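PDB 5HJQ: LD10117p from Drosophila melanogaster, which acts as a GTPase-activating protein for Rab35 that regulates synaptic vesicle protein turnover and binds phosphoinositides through its TBC domain, the part in this structure. Local coordinates for residues A[157-161]-A[162-166]; A[178-181]-A[182-186]; A[330-333]-A[334-338]. All coordinates share one frame; numbering follows the deposited sequence.

Contact 1: A[157-161]-A[162-166]; sequences AFVDA and THCLP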
loop_
_atom_site.group_PDB
_atom_site.type_symbol
_atom_site.label_atom_id
_atom_site.label_comp_id
_atom_site.label_asym_id
_atom_site.label_seq_id
_atom_site.Cartn_x
_atom_site.Cartn_y
_atom_site.Cartn_z
ATOM N N ALA A 157 17.733 -7.989 -4.267
ATOM C CA ALA A 157 17.897 -6.735 -4.998
ATOM C C ALA A 157 16.590 -6.051 -5.394
ATOM O O ALA A 157 16.599 -4.873 -5.748
ATOM C CB ALA A 157 18.744 -6.973 -6.240
ATOM N N PHE A 158 15.468 -6.763 -5.342
ATOM C CA PHE A 158 14.212 -6.160 -5.786
ATOM C C PHE A 158 13.677 -5.141 -4.780
ATOM O O PHE A 158 12.774 -4.368 -5.099
ATOM C CB PHE A 158 13.147 -7.235 -6.087
ATOM C CG PHE A 158 12.665 -8.009 -4.881
ATOM C CD1 PHE A 158 11.787 -7.438 -3.967
ATOM C CD2 PHE A 158 13.035 -9.332 -4.701
ATOM C CE1 PHE A 158 11.332 -8.154 -2.878
ATOM C CE2 PHE A 158 12.574 -10.053 -3.614
ATOM C CZ PHE A 158 11.727 -9.461 -2.701
ATOM N N VAL A 159 14.227 -5.136 -3.570
ATOM C CA VAL A 159 13.773 -4.188 -2.562
ATOM C C VAL A 159 14.349 -2.806 -2.841
ATOM O O VAL A 159 15.463 -2.674 -3.349
ATOM C CB VAL A 159 14.163 -4.623 -1.125
ATOM C CG1 VAL A 159 13.650 -6.026 -0.824
ATOM C CG2 VAL A 159 15.667 -4.545 -0.926
ATOM N N ASP A 160 13.570 -1.777 -2.532
ATOM C CA ASP A 160 14.077 -0.414 -2.543
ATOM C C ASP A 160 14.801 -0.198 -1.225
ATOM O O ASP A 160 14.165 -0.042 -0.182
ATOM C CB ASP A 160 12.937 0.595 -2.726
ATOM C CG ASP A 160 13.425 2.017 -2.944
ATOM O OD1 ASP A 160 14.526 2.370 -2.475
ATOM O OD2 ASP A 160 12.687 2.795 -3.585
ATOM N N ALA A 161 16.129 -0.200 -1.279
ATOM C CA ALA A 161 16.956 -0.056 -0.083
ATOM C C ALA A 161 16.583 1.195 0.705
ATOM O O ALA A 161 16.684 1.224 1.932
ATOM C CB ALA A 161 18.426 -0.024 -0.463
ATOM N N THR A 162 16.138 2.220 -0.012
ATOM C CA THR A 162 15.727 3.474 0.605
ATOM C C THR A 162 14.360 3.335 1.281
ATOM O O THR A 162 14.027 4.097 2.190
ATOM C CB THR A 162 15.673 4.610 -0.434
ATOM O OG1 THR A 162 16.877 4.604 -1.211
ATOM C CG2 THR A 162 15.525 5.964 0.247
ATOM N N HIS A 163 13.574 2.353 0.846
ATOM C CA HIS A 163 12.213 2.204 1.354
ATOM C C HIS A 163 11.911 0.824 1.942
ATOM O O HIS A 163 10.944 0.166 1.553
ATOM C CB HIS A 163 11.208 2.517 0.247
ATOM C CG HIS A 163 11.270 3.934 -0.233
ATOM N ND1 HIS A 163 12.069 4.328 -1.285
ATOM C CD2 HIS A 163 10.644 5.051 0.204
ATOM C CE1 HIS A 163 11.926 5.626 -1.480
ATOM N NE2 HIS A 163 11.068 6.090 -0.591
ATOM N N CYS A 164 12.738 0.388 2.882
ATOM C CA CYS A 164 12.399 -0.776 3.688
ATOM C C CYS A 164 11.725 -0.284 4.958
ATOM O O CYS A 164 12.239 -0.463 6.062
ATOM C CB CYS A 164 13.638 -1.615 4.000
ATOM S SG CYS A 164 14.386 -2.345 2.523
ATOM N N LEU A 165 10.574 0.355 4.773
ATOM C CA LEU A 165 9.853 1.028 5.847
ATOM C C LEU A 165 9.428 0.060 6.945
ATOM O O LEU A 165 8.646 -0.858 6.702
ATOM C CB LEU A 165 8.632 1.750 5.279
ATOM C CG LEU A 165 8.951 2.741 4.158
ATOM C CD1 LEU A 165 7.686 3.176 3.435
ATOM C CD2 LEU A 165 9.695 3.946 4.711
ATOM N N PRO A 166 9.949 0.271 8.164
ATOM C CA PRO A 166 9.726 -0.612 9.313
ATOM C C PRO A 166 8.509 -0.234 10.155
ATOM O O PRO A 166 7.978 -1.092 10.866
ATOM C CB PRO A 166 11.010 -0.434 10.120
ATOM C CG PRO A 166 11.378 0.998 9.879
ATOM C CD PRO A 166 10.919 1.337 8.473
#
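Asp160 and His163 close a tight local turn, an Asx turn combined with a type I beta turn, on the surface of the TBC domain in the long loop between helix 134-143 and helix 171-187. The beta turn is defined by the bond from His163 N to Asp160 O (2.7 Å) and by helix-like backbone angles at Ala161 and Thr162. The Asx turn is made by Asp160 OD1, which accepts from Thr162 N at 2.9 Å on its anti side, 27° out of the carboxylate plane. With CG of Asp160 anti to the backbone N (chi1 -172°), the carboxylate is folded back beside its own carbonyl, where one oxygen reaches the Thr162 amide and the other meets the imidazole. Asp160 OD2 lies at the edge of the His163 ring, 2.8 Å from its ND1, in a weak hydrogen bond. Carboxylate and ring run side by side with planes 75° apart, far from coplanar. Flanking the turn, Val159 CG2 comes within 4.3 Å of Cys164 SG, a loose apolar contact. Among the neighbouring helices, the imidazole stacks on Trp276 of helix 274-279, which Asp160 also touches, while on helix 197-204 Cys164 packs against Tyr198 and Leu165 O is bonded to Ser202.

Contact 2: A[178-181]-A[182-186]; sequences DRIV and NVLGY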
loop_
_atom_site.group_PDB
_atom_site.type_symbol
_atom_site.label_atom_id
_atom_site.label_comp_id
_atom_site.label_asym_id
_atom_site.label_seq_id
_atom_site.Cartn_x
_atom_site.Cartn_y
_atom_site.Cartn_z
ATOM N N ASP A 178 12.901 -9.096 7.054
ATOM C CA ASP A 178 14.062 -9.400 6.226
ATOM C C ASP A 178 14.093 -10.867 5.824
ATOM O O ASP A 178 14.490 -11.203 4.707
ATOM C CB ASP A 178 15.357 -9.035 6.954
ATOM C CG ASP A 178 15.452 -7.557 7.273
ATOM O OD1 ASP A 178 14.855 -6.749 6.529
ATOM O OD2 ASP A 178 16.127 -7.202 8.265
ATOM N N ARG A 179 13.672 -11.741 6.733
ATOM C CA ARG A 179 13.644 -13.169 6.444
ATOM C C ARG A 179 12.552 -13.506 5.436
ATOM O O ARG A 179 12.756 -14.329 4.544
ATOM C CB ARG A 179 13.448 -13.983 7.727
ATOM C CG ARG A 179 13.352 -15.481 7.482
ATOM C CD ARG A 179 13.757 -16.283 8.709
ATOM N NE ARG A 179 12.814 -16.137 9.815
ATOM C CZ ARG A 179 12.976 -16.699 11.007
ATOM N NH1 ARG A 179 14.047 -17.441 11.249
ATOM N NH2 ARG A 179 12.071 -16.518 11.959
ATOM N N ILE A 180 11.393 -12.871 5.580
ATOM C CA ILE A 180 10.271 -13.134 4.685
ATOM C C ILE A 180 10.587 -12.741 3.241
ATOM O O ILE A 180 10.345 -13.517 2.315
ATOM C CB ILE A 180 8.998 -12.392 5.135
ATOM C CG1 ILE A 180 8.524 -12.911 6.492
ATOM C CG2 ILE A 180 7.893 -12.565 4.106
ATOM C CD1 ILE A 180 7.174 -12.359 6.909
ATOM N N VAL A 181 11.132 -11.542 3.050
ATOM C CA VAL A 181 11.432 -11.060 1.703
ATOM C C VAL A 181 12.557 -11.877 1.068
ATOM O O VAL A 181 12.604 -12.035 -0.152
ATOM C CB VAL A 181 11.805 -9.557 1.695
ATOM C CG1 VAL A 181 10.645 -8.720 2.202
ATOM C CG2 VAL A 181 13.051 -9.300 2.528
ATOM N N ASN A 182 13.453 -12.406 1.898
ATOM C CA ASN A 182 14.498 -13.300 1.415
ATOM C C ASN A 182 13.895 -14.588 0.883
ATOM O O ASN A 182 14.276 -15.070 -0.184
ATOM C CB ASN A 182 15.504 -13.613 2.523
ATOM C CG ASN A 182 16.693 -12.669 2.515
ATOM O OD1 ASN A 182 17.769 -13.013 2.025
ATOM N ND2 ASN A 182 16.505 -11.474 3.059
ATOM N N VAL A 183 12.949 -15.137 1.639
ATOM C CA VAL A 183 12.239 -16.344 1.240
ATOM C C VAL A 183 11.448 -16.111 -0.043
ATOM O O VAL A 183 11.491 -16.928 -0.965
ATOM C CB VAL A 183 11.284 -16.828 2.352
ATOM C CG1 VAL A 183 10.364 -17.917 1.828
ATOM C CG2 VAL A 183 12.075 -17.322 3.561
ATOM N N LEU A 184 10.728 -14.993 -0.096
ATOM C CA LEU A 184 9.951 -14.635 -1.277
ATOM C C LEU A 184 10.843 -14.523 -2.505
ATOM O O LEU A 184 10.532 -15.089 -3.553
ATOM C CB LEU A 184 9.195 -13.327 -1.047
ATOM C CG LEU A 184 7.906 -13.513 -0.241
ATOM C CD1 LEU A 184 7.239 -12.184 0.057
ATOM C CD2 LEU A 184 6.953 -14.438 -0.982
ATOM N N GLY A 185 11.960 -13.815 -2.362
ATOM C CA GLY A 185 12.928 -13.684 -3.437
ATOM C C GLY A 185 13.473 -15.029 -3.881
ATOM O O GLY A 185 13.807 -15.223 -5.051
ATOM N N TYR A 186 13.549 -15.966 -2.942
ATOM C CA TYR A 186 14.056 -17.305 -3.219
ATOM C C TYR A 186 13.036 -18.173 -3.953
ATOM O O TYR A 186 13.396 -18.945 -4.843
ATOM C CB TYR A 186 14.472 -17.986 -1.915
ATOM C CG TYR A 186 14.846 -19.446 -2.059
ATOM C CD1 TYR A 186 15.961 -19.832 -2.795
ATOM C CD2 TYR A 186 14.093 -20.437 -1.437
ATOM C CE1 TYR A 186 16.309 -21.169 -2.916
ATOM C CE2 TYR A 186 14.433 -21.776 -1.548
ATOM C CZ TYR A 186 15.541 -22.135 -2.289
ATOM O OH TYR A 186 15.885 -23.464 -2.410
#
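Asn182 turns back on Asp178 within helix 171-187, adding a side-chain bond to the regular backbone pattern four residues apart. Among the polar contacts, Asp178 O is gripped twice: by ND2 of Asn182 at 2.6 Å and by the backbone N of Asn182 at 3.2 Å. The two donors reach this oxygen from opposite faces of its carbonyl plane, and the N-H of ND2 points at it with an angle of 152°. A chi1 of -93°, off a staggered position, swings the carboxamide of Asn182 back so that ND2 meets Asp178 O. ND2 also donates to Met154 O in the loop before the helix. Three ordinary helical bonds follow, among them Leu184 N to Ile180 O at 2.9 Å and Gly185 N to Val181 O at 2.9 Å. Between the two segments the apolar contact is one pair of branches: CG2 of Ile180 and CD1 of Leu184 run side by side, 4.1 Å apart, and both residues face Leu217 of helix 210-221. Two other polar ends are paired within the domain: Asp178 OD1 with Tyr198 OH, and Arg179 NE in a salt bridge with Glu210. With an alanine here in place of Asn182, Asp178 O would probably keep its backbone donor alone, and Met154 O would lose this amide partner. The chemistry is consistent with an amide held in place by two acceptors, its single nitrogen joining helix 171-187 to the loop that precedes it in the TBC domain.

Contact 3: A[330-333]-A[334-338]; sequences NDIG and NALIK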
loop_
_atom_site.group_PDB
_atom_site.type_symbol
_atom_site.label_atom_id
_atom_site.label_comp_id
_atom_site.label_asym_id
_atom_site.label_seq_id
_atom_site.Cartn_x
_atom_site.Cartn_y
_atom_site.Cartn_z
ATOM N N ASN A 330 10.192 24.286 -4.953
ATOM C CA ASN A 330 11.541 23.740 -4.977
ATOM C C ASN A 330 11.514 22.221 -5.070
ATOM O O ASN A 330 12.349 21.611 -5.737
ATOM C CB ASN A 330 12.304 24.180 -3.728
ATOM C CG ASN A 330 11.908 25.569 -3.266
ATOM O OD1 ASN A 330 11.525 25.762 -2.111
ATOM N ND2 ASN A 330 12.003 26.545 -4.165
ATOM N N ASP A 331 10.538 21.624 -4.393
ATOM C CA ASP A 331 10.380 20.176 -4.362
ATOM C C ASP A 331 8.942 19.820 -3.988
ATOM O O ASP A 331 8.609 19.702 -2.809
ATOM C CB ASP A 331 11.370 19.554 -3.374
ATOM C CG ASP A 331 11.615 18.085 -3.640
ATOM O OD1 ASP A 331 10.729 17.425 -4.217
ATOM O OD2 ASP A 331 12.703 17.590 -3.276
ATOM N N ILE A 332 8.095 19.670 -5.002
ATOM C CA ILE A 332 6.689 19.332 -4.805
ATOM C C ILE A 332 6.586 17.902 -4.302
ATOM O O ILE A 332 5.755 17.581 -3.446
ATOM C CB ILE A 332 5.887 19.493 -6.109
ATOM C CG1 ILE A 332 5.879 20.957 -6.548
ATOM C CG2 ILE A 332 4.465 18.974 -5.941
ATOM C CD1 ILE A 332 5.047 21.218 -7.774
ATOM N N GLY A 333 7.449 17.059 -4.857
ATOM C CA GLY A 333 7.675 15.709 -4.392
ATOM C C GLY A 333 7.726 15.470 -2.914
ATOM O O GLY A 333 7.014 14.628 -2.417
ATOM N N ASN A 334 8.568 16.182 -2.182
ATOM C CA ASN A 334 8.584 15.847 -0.758
ATOM C C ASN A 334 7.686 16.836 -0.029
ATOM O O ASN A 334 7.446 16.711 1.164
ATOM C CB ASN A 334 9.991 15.816 -0.144
ATOM C CG ASN A 334 11.016 15.191 -1.067
ATOM O OD1 ASN A 334 10.716 14.253 -1.863
ATOM N ND2 ASN A 334 12.281 15.567 -0.830
ATOM N N ALA A 335 7.140 17.798 -0.759
ATOM C CA ALA A 335 6.126 18.659 -0.156
ATOM C C ALA A 335 4.873 17.824 0.062
ATOM O O ALA A 335 4.187 17.961 1.070
ATOM C CB ALA A 335 5.829 19.872 -1.018
ATOM N N LEU A 336 4.617 16.918 -0.874
ATOM C CA LEU A 336 3.488 16.002 -0.773
ATOM C C LEU A 336 3.690 15.003 0.364
ATOM O O LEU A 336 2.760 14.708 1.115
ATOM C CB LEU A 336 3.274 15.266 -2.099
ATOM C CG LEU A 336 2.611 16.100 -3.196
ATOM C CD1 LEU A 336 3.009 15.612 -4.582
ATOM C CD2 LEU A 336 1.102 16.069 -3.032
ATOM N N ILE A 337 4.913 14.494 0.489
ATOM C CA ILE A 337 5.262 13.579 1.567
ATOM C C ILE A 337 5.076 14.235 2.930
ATOM O O ILE A 337 4.472 13.651 3.833
ATOM C CB ILE A 337 6.719 13.087 1.439
ATOM C CG1 ILE A 337 6.902 12.271 0.159
ATOM C CG2 ILE A 337 7.118 12.266 2.657
ATOM C CD1 ILE A 337 6.111 10.983 0.135
ATOM N N LYS A 338 5.594 15.452 3.072
ATOM C CA LYS A 338 5.471 16.189 4.326
ATOM C C LYS A 338 4.007 16.470 4.662
ATOM O O LYS A 338 3.599 16.382 5.822
ATOM C CB LYS A 338 6.257 17.501 4.262
ATOM C CG LYS A 338 7.763 17.339 4.160
ATOM C CD LYS A 338 8.464 18.687 4.299
ATOM C CE LYS A 338 7.926 19.708 3.301
ATOM N NZ LYS A 338 8.994 20.630 2.818
#
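Asp331 caps the N-terminus of helix 332-341, its carboxylate folding over the first turn to accept from Asn334 N. In this capping bond Asn334 N donates to Asp331 OD1 at 3.2 Å, with an N-H...O angle of 146°, and the amide meets that oxygen from well above the carboxylate plane. Conformation explains the reach: CG of Asp331 stands anti to its backbone N (chi1 -159°), on the side of the carbonyl, which carries both oxygens toward the incoming helix. Asn334 places CG anti to its carbonyl carbon, beside its own N, and its amide crosses the carboxylate with the planes 44° apart. OD2 of Asp331 and ND2 of Asn334 are 3.2 Å apart, yet the angle is too poor for a hydrogen bond, so the backbone amide is what the cap holds. A weak bond from Ala335 N to Asp331 O opens the helical pattern, and Leu336 N follows to Ile332 O at 2.9 Å. On the buried face, the side chains of Ile332 and Leu336 run alongside each other, with CG2 of Ile332 at 3.9 Å from CD1 of Leu336. Farther round, CG1 of Ile337 rests 3.5 Å from Gly333 O, alongside a residue that has no side chain of its own. This opening turn is packed among three helices: Ile332 touches Phe258 and Ile261 of helix 252-261, Ala335 and Leu336 meet Phe313 of helix 300-317, and Leu336 and Ile337 both touch Trp277 of helix 274-279.

How the contacts relate
Contacts 1 and 2 adjoin, with centres 12 Å apart: the Phe158 ring, at the start of contact 1, packs its CE2 against Gly185 CA of contact 2 at 3.7 Å, and its CZ lies equally near Val181 O. Both also lean on helix 197-204 through Tyr198 and Leu197. Contact 3 stands apart, its centre 20 Å from that of contact 1 and 32 Å from that of contact 2. Helix 274-279 links it indirectly to contact 1, which uses Trp276 where contact 3 uses Trp277. All three lie away from the inositol trisphosphate pocket, whose basic residues include Lys98, Arg102, Lys300, Arg304 and Arg358; contacts 2 and 3 lie on helices, contact 1 on a loop.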